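ALBA-Domain Protein (Trypanosoma brucei, PDB 7DL8) probably binds RNA through its Alba domain. Local coordinates at residues P10-R15 and D35-V40; V65-I70 and I88-T93; V14-R19 and N50-V55. One frame throughout, in Å; residues are numbered along the deposited sequence.

Contact 1. Residues P10-R15 and D35-V40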
loop_
_atom_site.group_PDB
_atom_site.type_symbol
_atom_site.label_atom_id
_atom_site.label_comp_id
_atom_site.label_asym_id
_atom_site.label_seq_id
_atom_site.Cartn_x
_atom_site.Cartn_y
_atom_site.Cartn_z
ATOM N N PRO A 10 -21.029 -13.818 4.789
ATOM C CA PRO A 10 -22.424 -13.372 4.693
ATOM C C PRO A 10 -22.605 -12.334 3.594
ATOM O O PRO A 10 -21.649 -11.759 3.068
ATOM C CB PRO A 10 -22.708 -12.783 6.079
ATOM C CG PRO A 10 -21.701 -13.427 6.979
ATOM C CD PRO A 10 -20.474 -13.601 6.136
ATOM N N ARG A 11 -23.873 -12.101 3.246
ATOM C CA ARG A 11 -24.183 -11.174 2.162
ATOM C C ARG A 11 -23.770 -9.749 2.513
ATOM O O ARG A 11 -23.312 -8.997 1.645
ATOM C CB ARG A 11 -25.674 -11.228 1.827
ATOM C CG ARG A 11 -26.073 -10.322 0.671
ATOM C CD ARG A 11 -27.579 -10.139 0.587
ATOM N NE ARG A 11 -27.950 -9.193 -0.464
ATOM C CZ ARG A 11 -28.638 -8.075 -0.258
ATOM N NH1 ARG A 11 -29.038 -7.754 0.965
ATOM N NH2 ARG A 11 -28.929 -7.276 -1.276
ATOM N N ASN A 12 -23.920 -9.360 3.781
ATOM C CA ASN A 12 -23.612 -8.005 4.221
ATOM C C ASN A 12 -22.164 -7.847 4.669
ATOM O O ASN A 12 -21.871 -6.998 5.523
ATOM C CB ASN A 12 -24.564 -7.584 5.341
ATOM C CG ASN A 12 -24.473 -8.489 6.552
ATOM O OD1 ASN A 12 -23.904 -9.578 6.488
ATOM N ND2 ASN A 12 -25.030 -8.038 7.669
ATOM N N SER A 13 -21.251 -8.641 4.117
ATOM C CA SER A 13 -19.831 -8.544 4.428
ATOM C C SER A 13 -19.079 -8.313 3.128
ATOM O O SER A 13 -19.103 -9.164 2.232
ATOM C CB SER A 13 -19.332 -9.807 5.134
ATOM O OG SER A 13 -17.930 -9.955 4.988
ATOM N N VAL A 14 -18.408 -7.170 3.032
ATOM C CA VAL A 14 -17.647 -6.780 1.852
ATOM C C VAL A 14 -16.169 -6.914 2.187
ATOM O O VAL A 14 -15.671 -6.256 3.108
ATOM C CB VAL A 14 -17.988 -5.350 1.403
ATOM C CG1 VAL A 14 -17.180 -4.971 0.170
ATOM C CG2 VAL A 14 -19.478 -5.221 1.136
ATOM N N ARG A 15 -15.468 -7.760 1.438
ATOM C CA ARG A 15 -14.045 -7.997 1.644
ATOM C C ARG A 15 -13.271 -7.137 0.653
ATOM O O ARG A 15 -13.335 -7.365 -0.561
ATOM C CB ARG A 15 -13.712 -9.478 1.473
ATOM C CG ARG A 15 -12.233 -9.768 1.233
ATOM C CD ARG A 15 -11.400 -9.464 2.466
ATOM N NE ARG A 15 -11.247 -10.639 3.319
ATOM C CZ ARG A 15 -11.836 -10.781 4.501
ATOM N NH1 ARG A 15 -11.644 -11.881 5.214
ATOM N NH2 ARG A 15 -12.620 -9.821 4.966
ATOM N N ASP A 35 -30.633 -1.924 -0.036
ATOM C CA ASP A 35 -31.446 -3.118 -0.260
ATOM C C ASP A 35 -31.694 -3.903 1.027
ATOM O O ASP A 35 -31.635 -5.135 1.033
ATOM C CB ASP A 35 -30.793 -4.006 -1.317
ATOM C CG ASP A 35 -31.724 -5.091 -1.831
ATOM O OD1 ASP A 35 -32.952 -4.958 -1.647
ATOM O OD2 ASP A 35 -31.226 -6.075 -2.416
ATOM N N GLY A 36 -31.963 -3.220 2.141
ATOM C CA GLY A 36 -32.467 -3.859 3.335
ATOM C C GLY A 36 -31.455 -4.061 4.449
ATOM O O GLY A 36 -31.846 -4.091 5.622
ATOM N N GLU A 37 -30.173 -4.212 4.118
ATOM C CA GLU A 37 -29.180 -4.536 5.135
ATOM C C GLU A 37 -29.040 -3.394 6.133
ATOM O O GLU A 37 -28.881 -2.231 5.748
ATOM C CB GLU A 37 -27.827 -4.836 4.489
ATOM C CG GLU A 37 -27.839 -5.997 3.507
ATOM C CD GLU A 37 -27.975 -7.348 4.183
ATOM O OE1 GLU A 37 -27.867 -7.414 5.426
ATOM O OE2 GLU A 37 -28.186 -8.348 3.466
ATOM N N LYS A 38 -29.102 -3.732 7.422
ATOM C CA LYS A 38 -28.939 -2.727 8.467
ATOM C C LYS A 38 -27.482 -2.329 8.657
ATOM O O LYS A 38 -27.202 -1.175 9.004
ATOM C CB LYS A 38 -29.520 -3.242 9.786
ATOM N N GLU A 39 -26.549 -3.254 8.445
ATOM C CA GLU A 39 -25.135 -2.972 8.633
ATOM C C GLU A 39 -24.322 -3.768 7.624
ATOM O O GLU A 39 -24.707 -4.870 7.225
ATOM C CB GLU A 39 -24.678 -3.293 10.063
ATOM C CG GLU A 39 -24.738 -4.767 10.427
ATOM C CD GLU A 39 -24.803 -4.994 11.924
ATOM O OE1 GLU A 39 -24.775 -4.000 12.679
ATOM O OE2 GLU A 39 -24.880 -6.167 12.346
ATOM N N VAL A 40 -23.202 -3.187 7.200
ATOM C CA VAL A 40 -22.266 -3.828 6.285
ATOM C C VAL A 40 -20.916 -3.932 6.983
ATOM O O VAL A 40 -20.445 -2.959 7.583
ATOM C CB VAL A 40 -22.144 -3.056 4.959
ATOM C CG1 VAL A 40 -21.014 -3.624 4.113
ATOM C CG2 VAL A 40 -23.460 -3.098 4.197
#
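The guanidinium group of Arg11 is held between two carboxylates on two different nitrogens. At its edge, tilted 17° from its plane, lies Glu37 OE2, which accepts from Arg11 NH1 at 2.7 Å through the anti lone pair, the one turned away from OE1. Asp35 meets the group obliquely, its carboxylate almost perpendicular to the guanidinium: its OD2 is 2.8 Å from Arg11 NH2, but the hydrogen bond is weak, being strongly bent at the hydrogen (117°). Both pairs are salt bridges, and one arginine thus ties together two acids of the loop that follows helix 22-34. Arg11 reaches them with CG anti to its own backbone N (chi1 -178°) and an extended chain, whereas Glu37 bends at chi2 to bring OE2 back toward NH1.

Asn12 fills the next place along the contact. Its CB lies 3.3 Å from Glu37 OE1, and its ND2 gives a weak hydrogen bond to the carbonyl Glu39 O at 3.2 Å. Farther along, in strand 13-16, Val14 CG2 packs on Val40 CG1 at 3.7 Å.

The contact joins the parallel strands 13-16 and 39-45 of a beta-alpha-beta unit near the N-terminal ends of both. Helix 22-34, which connects them, covers the apolar side, with Phe25 and Ile28 on Val14 and Leu33 on Val40, while strand 84-94 flanks strand 39-45 through Val92.

Contact 2. Residues V65-I70 and I88-T93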
loop_
_atom_site.group_PDB
_atom_site.type_symbol
_atom_site.label_atom_id
_atom_site.label_comp_id
_atom_site.label_asym_id
_atom_site.label_seq_id
_atom_site.Cartn_x
_atom_site.Cartn_y
_atom_site.Cartn_z
ATOM N N VAL A 65 -22.620 6.880 5.430
ATOM C CA VAL A 65 -22.562 5.894 6.498
ATOM C C VAL A 65 -22.060 6.552 7.775
ATOM O O VAL A 65 -21.499 7.649 7.766
ATOM C CB VAL A 65 -21.662 4.690 6.141
ATOM C CG1 VAL A 65 -22.013 4.140 4.766
ATOM C CG2 VAL A 65 -20.192 5.084 6.213
ATOM N N VAL A 66 -22.277 5.852 8.884
ATOM C CA VAL A 66 -21.654 6.164 10.161
ATOM C C VAL A 66 -20.991 4.894 10.670
ATOM O O VAL A 66 -21.542 3.797 10.530
ATOM C CB VAL A 66 -22.670 6.709 11.188
ATOM C CG1 VAL A 66 -23.073 8.130 10.827
ATOM C CG2 VAL A 66 -23.892 5.810 11.260
ATOM N N VAL A 67 -19.801 5.040 11.243
ATOM C CA VAL A 67 -19.043 3.891 11.723
ATOM C C VAL A 67 -19.616 3.454 13.071
ATOM O O VAL A 67 -19.696 4.244 14.007
ATOM C CB VAL A 67 -17.550 4.222 11.841
ATOM C CG1 VAL A 67 -16.797 3.045 12.434
ATOM C CG2 VAL A 67 -16.986 4.587 10.475
ATOM N N LYS A 68 -20.015 2.184 13.150
ATOM C CA LYS A 68 -20.548 1.634 14.390
ATOM C C LYS A 68 -19.501 0.904 15.218
ATOM O O LYS A 68 -19.600 0.895 16.449
ATOM C CB LYS A 68 -21.709 0.677 14.084
ATOM C CG LYS A 68 -22.345 0.041 15.314
ATOM C CD LYS A 68 -23.310 -1.072 14.937
ATOM C CE LYS A 68 -23.860 -1.766 16.175
ATOM N NZ LYS A 68 -22.786 -2.424 16.971
ATOM N N LYS A 69 -18.480 0.332 14.581
ATOM C CA LYS A 69 -17.480 -0.448 15.296
ATOM C C LYS A 69 -16.301 -0.722 14.376
ATOM O O LYS A 69 -16.483 -0.958 13.179
ATOM C CB LYS A 69 -18.072 -1.772 15.800
ATOM C CG LYS A 69 -17.253 -2.457 16.879
ATOM C CD LYS A 69 -18.022 -3.614 17.491
ATOM C CE LYS A 69 -17.801 -4.898 16.709
ATOM N NZ LYS A 69 -18.935 -5.849 16.868
ATOM N N ILE A 70 -15.096 -0.683 14.944
ATOM C CA ILE A 70 -13.872 -1.078 14.254
ATOM C C ILE A 70 -13.114 -2.025 15.172
ATOM O O ILE A 70 -12.819 -1.674 16.322
ATOM C CB ILE A 70 -12.992 0.127 13.880
ATOM C CG1 ILE A 70 -13.783 1.146 13.060
ATOM C CG2 ILE A 70 -11.767 -0.332 13.107
ATOM C CD1 ILE A 70 -12.979 2.369 12.669
ATOM N N ILE A 88 -8.629 -6.063 9.667
ATOM C CA ILE A 88 -9.465 -4.988 10.187
ATOM C C ILE A 88 -10.898 -5.250 9.747
ATOM O O ILE A 88 -11.142 -5.879 8.711
ATOM C CB ILE A 88 -8.982 -3.597 9.716
ATOM C CG1 ILE A 88 -9.556 -2.492 10.607
ATOM C CG2 ILE A 88 -9.355 -3.354 8.259
ATOM C CD1 ILE A 88 -8.991 -1.119 10.318
ATOM N N GLU A 89 -11.853 -4.792 10.555
ATOM C CA GLU A 89 -13.273 -4.962 10.256
ATOM C C GLU A 89 -14.021 -3.719 10.720
ATOM O O GLU A 89 -14.071 -3.436 11.921
ATOM C CB GLU A 89 -13.841 -6.216 10.919
ATOM C CG GLU A 89 -15.298 -6.480 10.577
ATOM C CD GLU A 89 -15.845 -7.720 11.253
ATOM O OE1 GLU A 89 -16.159 -7.651 12.461
ATOM O OE2 GLU A 89 -15.963 -8.763 10.576
ATOM N N ILE A 90 -14.592 -2.981 9.772
ATOM C CA ILE A 90 -15.355 -1.771 10.052
ATOM C C ILE A 90 -16.827 -2.056 9.792
ATOM O O ILE A 90 -17.197 -2.514 8.704
ATOM C CB ILE A 90 -14.868 -0.586 9.198
ATOM C CG1 ILE A 90 -13.377 -0.338 9.437
ATOM C CG2 ILE A 90 -15.679 0.664 9.508
ATOM C CD1 ILE A 90 -12.588 -0.100 8.167
ATOM N N VAL A 91 -17.664 -1.791 10.791
ATOM C CA VAL A 91 -19.108 -1.961 10.679
ATOM C C VAL A 91 -19.720 -0.593 10.414
ATOM O O VAL A 91 -19.570 0.331 11.223
ATOM C CB VAL A 91 -19.700 -2.591 11.949
ATOM C CG1 VAL A 91 -21.197 -2.814 11.785
ATOM C CG2 VAL A 91 -18.990 -3.896 12.276
ATOM N N VAL A 92 -20.412 -0.459 9.285
ATOM C CA VAL A 92 -21.039 0.796 8.894
ATOM C C VAL A 92 -22.546 0.594 8.814
ATOM O O VAL A 92 -23.023 -0.479 8.430
ATOM C CB VAL A 92 -20.483 1.319 7.551
ATOM C CG1 VAL A 92 -18.980 1.531 7.648
ATOM C CG2 VAL A 92 -20.814 0.358 6.415
ATOM N N THR A 93 -23.290 1.626 9.203
ATOM C CA THR A 93 -24.739 1.665 9.079
ATOM C C THR A 93 -25.128 2.924 8.319
ATOM O O THR A 93 -24.293 3.783 8.029
ATOM C CB THR A 93 -25.435 1.632 10.448
ATOM O OG1 THR A 93 -25.221 2.874 11.128
ATOM C CG2 THR A 93 -24.898 0.489 11.298
#
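Lys68 N and Val91 O form the shortest hydrogen bond between these strands, 2.7 Å long. Next to it Val91 N gives an almost straight bond to Lys69 O at 2.8 Å, which means that Val91 is gripped by two consecutive residues of the other strand. Farther along, Val66 and Thr93 form a hydrogen-bonded pair: Thr93 N reaches Val66 O at 3.1 Å, while Val66 N binds Thr93 O at 3.0 Å.

Lys68 and Lys69 facing Val91 make a classic beta bulge in the antiparallel hairpin of strands 65-76 and 84-94, and the register slips by one residue there. The extra residue is accommodated by the helix-like backbone of Lys68 (phi/psi -96°/-29°), and the N-to-C directions of the two strand segments differ by 140°.

Val67, Ile70, Ile90 and Val92 project from one face of the hairpin. Ile70 and Ile90 lie side by side and point the same way, their CG1 atoms 3.9 Å apart; Val67 CG1 meets Ile90 CG2 at a similar distance. Val56 of helix 49-61 packs against Val67 and Ile90, and Ile70 and Ile88 each pack on their counterparts in the second subunit. The other face carries Val66, Lys69, Val91 and Thr93. There Val66 CG2, set between the backbone N and the carbonyl carbon, comes within 3.2 Å of Thr93 OG1.

Contact 3. Residues V14-R19 and N50-V55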
loop_
_atom_site.group_PDB
_atom_site.type_symbol
_atom_site.label_atom_id
_atom_site.label_comp_id
_atom_site.label_asym_id
_atom_site.label_seq_id
_atom_site.Cartn_x
_atom_site.Cartn_y
_atom_site.Cartn_z
ATOM N N VAL A 14 -18.408 -7.170 3.032
ATOM C CA VAL A 14 -17.647 -6.780 1.852
ATOM C C VAL A 14 -16.169 -6.914 2.187
ATOM O O VAL A 14 -15.671 -6.256 3.108
ATOM C CB VAL A 14 -17.988 -5.350 1.403
ATOM C CG1 VAL A 14 -17.180 -4.971 0.170
ATOM C CG2 VAL A 14 -19.478 -5.221 1.136
ATOM N N ARG A 15 -15.468 -7.760 1.438
ATOM C CA ARG A 15 -14.045 -7.997 1.644
ATOM C C ARG A 15 -13.271 -7.137 0.653
ATOM O O ARG A 15 -13.335 -7.365 -0.561
ATOM C CB ARG A 15 -13.712 -9.478 1.473
ATOM C CG ARG A 15 -12.233 -9.768 1.233
ATOM C CD ARG A 15 -11.400 -9.464 2.466
ATOM N NE ARG A 15 -11.247 -10.639 3.319
ATOM C CZ ARG A 15 -11.836 -10.781 4.501
ATOM N NH1 ARG A 15 -11.644 -11.881 5.214
ATOM N NH2 ARG A 15 -12.620 -9.821 4.966
ATOM N N VAL A 16 -12.553 -6.145 1.168
ATOM C CA VAL A 16 -11.762 -5.258 0.322
ATOM C C VAL A 16 -10.451 -5.954 -0.009
ATOM O O VAL A 16 -9.744 -6.437 0.885
ATOM C CB VAL A 16 -11.527 -3.906 1.013
ATOM C CG1 VAL A 16 -10.652 -3.017 0.144
ATOM C CG2 VAL A 16 -12.854 -3.229 1.306
ATOM N N GLY A 17 -10.124 -6.004 -1.292
ATOM C CA GLY A 17 -8.978 -6.750 -1.750
ATOM C C GLY A 17 -8.573 -6.315 -3.138
ATOM O O GLY A 17 -9.040 -5.298 -3.655
ATOM N N TYR A 18 -7.694 -7.112 -3.740
ATOM C CA TYR A 18 -7.133 -6.773 -5.038
ATOM C C TYR A 18 -8.029 -7.214 -6.183
ATOM O O TYR A 18 -7.820 -6.774 -7.318
ATOM C CB TYR A 18 -5.772 -7.451 -5.204
ATOM C CG TYR A 18 -5.907 -8.953 -5.361
ATOM C CD1 TYR A 18 -6.242 -9.756 -4.277
ATOM C CD2 TYR A 18 -5.737 -9.564 -6.597
ATOM C CE1 TYR A 18 -6.387 -11.123 -4.413
ATOM C CE2 TYR A 18 -5.880 -10.935 -6.744
ATOM C CZ TYR A 18 -6.201 -11.708 -5.646
ATOM O OH TYR A 18 -6.343 -13.071 -5.781
ATOM N N ARG A 19 -9.009 -8.080 -5.917
ATOM C CA ARG A 19 -9.963 -8.511 -6.930
ATOM C C ARG A 19 -10.965 -7.424 -7.294
ATOM O O ARG A 19 -11.871 -7.681 -8.097
ATOM C CB ARG A 19 -10.709 -9.754 -6.442
ATOM C CG ARG A 19 -9.805 -10.859 -5.916
ATOM C CD ARG A 19 -9.443 -11.844 -7.012
ATOM N NE ARG A 19 -10.225 -13.073 -6.916
ATOM C CZ ARG A 19 -10.509 -13.858 -7.949
ATOM N NH1 ARG A 19 -10.076 -13.543 -9.162
ATOM N NH2 ARG A 19 -11.228 -14.958 -7.770
ATOM N N ASN A 50 -5.329 -0.723 4.783
ATOM C CA ASN A 50 -5.442 0.706 4.505
ATOM C C ASN A 50 -6.501 0.973 3.441
ATOM O O ASN A 50 -7.251 1.953 3.532
ATOM C CB ASN A 50 -4.084 1.283 4.096
ATOM C CG ASN A 50 -3.644 0.835 2.720
ATOM O OD1 ASN A 50 -3.656 -0.354 2.409
ATOM N ND2 ASN A 50 -3.250 1.791 1.886
ATOM N N GLU A 51 -6.574 0.114 2.420
ATOM C CA GLU A 51 -7.569 0.289 1.367
ATOM C C GLU A 51 -8.987 0.147 1.909
ATOM O O GLU A 51 -9.902 0.831 1.436
ATOM C CB GLU A 51 -7.320 -0.722 0.245
ATOM C CG GLU A 51 -8.195 -0.540 -0.984
ATOM C CD GLU A 51 -8.061 -1.689 -1.969
ATOM O OE1 GLU A 51 -7.089 -2.464 -1.850
ATOM O OE2 GLU A 51 -8.929 -1.819 -2.858
ATOM N N ALA A 52 -9.189 -0.730 2.897
ATOM C CA ALA A 52 -10.493 -0.821 3.547
ATOM C C ALA A 52 -10.833 0.462 4.293
ATOM O O ALA A 52 -12.009 0.832 4.385
ATOM C CB ALA A 52 -10.530 -2.010 4.503
ATOM N N VAL A 53 -9.823 1.143 4.838
ATOM C CA VAL A 53 -10.061 2.406 5.526
ATOM C C VAL A 53 -10.441 3.489 4.525
ATOM O O VAL A 53 -11.308 4.330 4.794
ATOM C CB VAL A 53 -8.823 2.801 6.353
ATOM C CG1 VAL A 53 -8.935 4.237 6.847
ATOM C CG2 VAL A 53 -8.640 1.844 7.522
ATOM N N SER A 54 -9.817 3.474 3.345
ATOM C CA SER A 54 -10.154 4.454 2.320
ATOM C C SER A 54 -11.566 4.250 1.786
ATOM O O SER A 54 -12.238 5.225 1.432
ATOM C CB SER A 54 -9.139 4.386 1.178
ATOM O OG SER A 54 -9.676 4.924 -0.019
ATOM N N VAL A 55 -12.034 3.002 1.731
ATOM C CA VAL A 55 -13.404 2.740 1.296
ATOM C C VAL A 55 -14.400 3.349 2.277
ATOM O O VAL A 55 -15.408 3.944 1.874
ATOM C CB VAL A 55 -13.629 1.227 1.121
ATOM C CG1 VAL A 55 -15.114 0.899 1.094
ATOM C CG2 VAL A 55 -12.952 0.735 -0.149
#
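Val16 of strand 13-16 approaches helix 50-55 most closely at Ala52, with 5.6 Å between their CA atoms; the axes of strand 14-16 and the helix come within 8.8 Å, and their N-to-C directions differ by 125°. The valine side chain points at the helix and divides its contacts between the two methyl groups. CG1, anti to the backbone N (chi1 178°), rests against Glu51, 3.6 Å from CD and almost as near to CG. CG2 lies over Ala52 and reaches on to Val55 CG2, 4.2 Å away, one helical turn beyond Glu51. The small Ala52 side chain allows Val16 to sit close to the helix, CB to CB at 4.1 Å.

Glu51 is extended from its backbone outward, with CG anti to N (chi1 -173°), and runs obliquely across Val16. Its carboxylate ends beside the carbonyl of Gly17, where Glu51 OE2 is 3.6 Å from Gly17 O.

Val16 also touches Phe25 of helix 22-34 and Val42 of strand 39-45, and thus lies where both helices pack on the sheet. At the start of the helix segment Asn50 N makes a weak hydrogen bond to Asn50 OD1 of the second subunit.

No hydrogen bond links the two segments: the helix is held against strand 13-16, outermost in the sheet of this chain, by van der Waals packing of Val16, aided by the aliphatic part of Glu51, and the two facing oxygens probably add no attraction.

The three contacts share one four-stranded mixed sheet and the helices packed on it. Contact 1 and contact 3 both use strand 13-16 and have Val14 and Arg15 in common, their centres about 15 Å apart: the former ties that strand to its parallel neighbour, the latter to helix 49-61. Contact 1 meets contact 2, about 11 Å away between centres, through strands 39-45 and 84-94, where Val40 N lies 3.0 Å from Val92 O, a probable hydrogen bond. Helix 49-61 connects contacts 2 and 3, with Ile90 CD1 3.9 Å from Ala52 O. These last two also touch the second subunit, whereas no other chain of the assembly reaches contact 1.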